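Local coordinates for protein beta-lactamase Rm3 (PDB 5IQK) that hydrolyses beta-lactam antibiotics as a zinc-dependent subclass B3 metallo-beta-lactamase, a source of antibiotic resistance, at residues Leu31-Val36 with His42-Gly47. Sequence-based numbering, arbitrary orientation.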
loop_
_atom_site.group_PDB
_atom_site.type_symbol
_atom_site.label_atom_id
_atom_site.label_comp_id
_atom_site.label_asym_id
_atom_site.label_seq_id
_atom_site.Cartn_x
_atom_site.Cartn_y
_atom_site.Cartn_z
ATOM N N LEU A 31 7.047 -6.118 -1.628
ATOM C CA LEU A 31 6.449 -4.776 -1.615
ATOM C C LEU A 31 5.467 -4.624 -2.770
ATOM O O LEU A 31 5.855 -4.795 -3.927
ATOM C CB LEU A 31 7.536 -3.708 -1.727
ATOM C CG LEU A 31 8.602 -3.691 -0.629
ATOM C CD1 LEU A 31 9.747 -2.778 -1.040
ATOM C CD2 LEU A 31 7.980 -3.240 0.683
ATOM N N SER A 32 4.214 -4.264 -2.481
ATOM C CA SER A 32 3.206 -4.223 -3.536
ATOM C C SER A 32 3.221 -2.907 -4.296
ATOM O O SER A 32 3.582 -1.861 -3.764
ATOM C CB SER A 32 1.802 -4.471 -2.968
ATOM O OG SER A 32 1.707 -5.772 -2.399
ATOM N N SER A 33 2.874 -3.001 -5.569
ATOM C CA SER A 33 2.531 -1.849 -6.387
ATOM C C SER A 33 1.441 -2.340 -7.324
ATOM O O SER A 33 1.527 -3.458 -7.829
ATOM C CB SER A 33 3.738 -1.316 -7.163
ATOM O OG SER A 33 3.366 -0.164 -7.918
ATOM N N VAL A 34 0.402 -1.537 -7.531
ATOM C CA VAL A 34 -0.759 -1.988 -8.289
ATOM C C VAL A 34 -1.122 -0.963 -9.369
ATOM O O VAL A 34 -1.165 0.245 -9.104
ATOM C CB VAL A 34 -1.980 -2.237 -7.347
ATOM C CG1 VAL A 34 -3.276 -2.434 -8.146
ATOM C CG2 VAL A 34 -1.719 -3.451 -6.454
ATOM N N LEU A 35 -1.389 -1.462 -10.569
ATOM C CA LEU A 35 -1.772 -0.635 -11.709
ATOM C C LEU A 35 -3.242 -0.862 -12.058
ATOM O O LEU A 35 -3.679 -1.999 -12.230
ATOM C CB LEU A 35 -0.877 -0.951 -12.909
ATOM C CG LEU A 35 -1.021 -0.080 -14.159
ATOM C CD1 LEU A 35 -0.449 1.308 -13.907
ATOM C CD2 LEU A 35 -0.328 -0.763 -15.352
ATOM N N VAL A 36 -4.003 0.225 -12.132
ATOM C CA VAL A 36 -5.406 0.158 -12.488
ATOM C C VAL A 36 -5.597 0.991 -13.760
ATOM O O VAL A 36 -5.427 2.209 -13.744
ATOM C CB VAL A 36 -6.337 0.679 -11.359
ATOM C CG1 VAL A 36 -7.796 0.378 -11.715
ATOM C CG2 VAL A 36 -5.951 0.076 -9.997
ATOM N N HIS A 42 -3.884 5.719 -16.490
ATOM C CA HIS A 42 -3.893 4.763 -15.393
ATOM C C HIS A 42 -3.634 5.350 -14.012
ATOM O O HIS A 42 -3.114 6.455 -13.855
ATOM C CB HIS A 42 -2.849 3.669 -15.617
ATOM C CG HIS A 42 -2.702 3.248 -17.042
ATOM N ND1 HIS A 42 -3.778 2.931 -17.846
ATOM C CD2 HIS A 42 -1.601 3.115 -17.818
ATOM C CE1 HIS A 42 -3.344 2.602 -19.048
ATOM N NE2 HIS A 42 -2.027 2.704 -19.059
ATOM N N VAL A 43 -3.984 4.551 -13.020
ATOM C CA VAL A 43 -3.690 4.847 -11.622
ATOM C C VAL A 43 -2.652 3.844 -11.142
ATOM O O VAL A 43 -2.744 2.653 -11.451
ATOM C CB VAL A 43 -4.936 4.768 -10.749
ATOM C CG1 VAL A 43 -4.581 5.057 -9.270
ATOM C CG2 VAL A 43 -5.982 5.756 -11.245
ATOM N N LEU A 44 -1.647 4.339 -10.421
ATOM C CA LEU A 44 -0.603 3.489 -9.862
ATOM C C LEU A 44 -0.626 3.635 -8.360
ATOM O O LEU A 44 -0.698 4.750 -7.859
ATOM C CB LEU A 44 0.770 3.862 -10.424
ATOM C CG LEU A 44 1.972 3.050 -9.956
ATOM C CD1 LEU A 44 1.797 1.595 -10.350
ATOM C CD2 LEU A 44 3.256 3.617 -10.545
ATOM N N ILE A 45 -0.614 2.512 -7.655
ATOM C CA ILE A 45 -0.642 2.530 -6.199
ATOM C C ILE A 45 0.684 2.052 -5.632
ATOM O O ILE A 45 1.099 0.917 -5.874
ATOM C CB ILE A 45 -1.786 1.667 -5.643
ATOM C CG1 ILE A 45 -3.110 2.061 -6.302
ATOM C CG2 ILE A 45 -1.901 1.824 -4.126
ATOM C CD1 ILE A 45 -4.295 1.290 -5.780
ATOM N N ASP A 46 1.319 2.958 -4.884
ATOM C CA ASP A 46 2.584 2.768 -4.165
ATOM C C ASP A 46 3.802 2.654 -5.086
ATOM O O ASP A 46 3.690 2.323 -6.277
ATOM C CB ASP A 46 2.494 1.563 -3.236
ATOM C CG ASP A 46 2.117 1.959 -1.815
ATOM O OD1 ASP A 46 2.048 3.181 -1.535
ATOM O OD2 ASP A 46 1.921 1.053 -0.975
ATOM N N GLY A 47 4.964 2.970 -4.519
ATOM C CA GLY A 47 6.183 3.138 -5.290
ATOM C C GLY A 47 7.384 2.344 -4.799
ATOM O O GLY A 47 8.477 2.446 -5.367
HETATM O O HOH W 1 4.937 -0.474 -1.703
#
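Strands 34-36 and 42-45 pair antiparallel as the two arms of a hairpin, their short axes approaching to 4.7 Å and running at 163° to each other. V34 with I45 and V36 with V43 are the hydrogen-bonded pairs, each closed by two N-H...O bonds; those of the V36 pair are nearly straight, V36 N to V43 O and V43 N to V36 O both measuring 2.8 Å. Between them sits L35 opposite L44, a non-hydrogen-bonded pair. L35 CD1 meets L44 CD1, and the same methyl of L35 rests on CB of H42 at 3.8 Å, the two side chains crossing at a slant. Both leucines pack on helix 53-62, L35 on I60 and L44 on I56. V34, V36, V43 and I45 populate the other face, where I45 and V43 also meet L74 of strand 70-74. This hairpin forms the middle of the mixed N-terminal sheet, one of the two sheets of the metallo-beta-lactamase alpha-beta/beta-alpha sandwich. Just past the second strand, S33, its OG anti to the backbone N (chi1 -178°), turns its hydroxyl toward two carbonyls, 3.0 Å from D46 O and 3.2 Å from I45 O, two acceptors competing for one proton. L44 CD1 packs against this hydroxyl at 3.4 Å. The buried carboxylate of D46, about 7 Å from a zinc ion, is held through OD2 by Y177 and S76, while a water 2.8 Å from S32 O reaches OD2 only weakly.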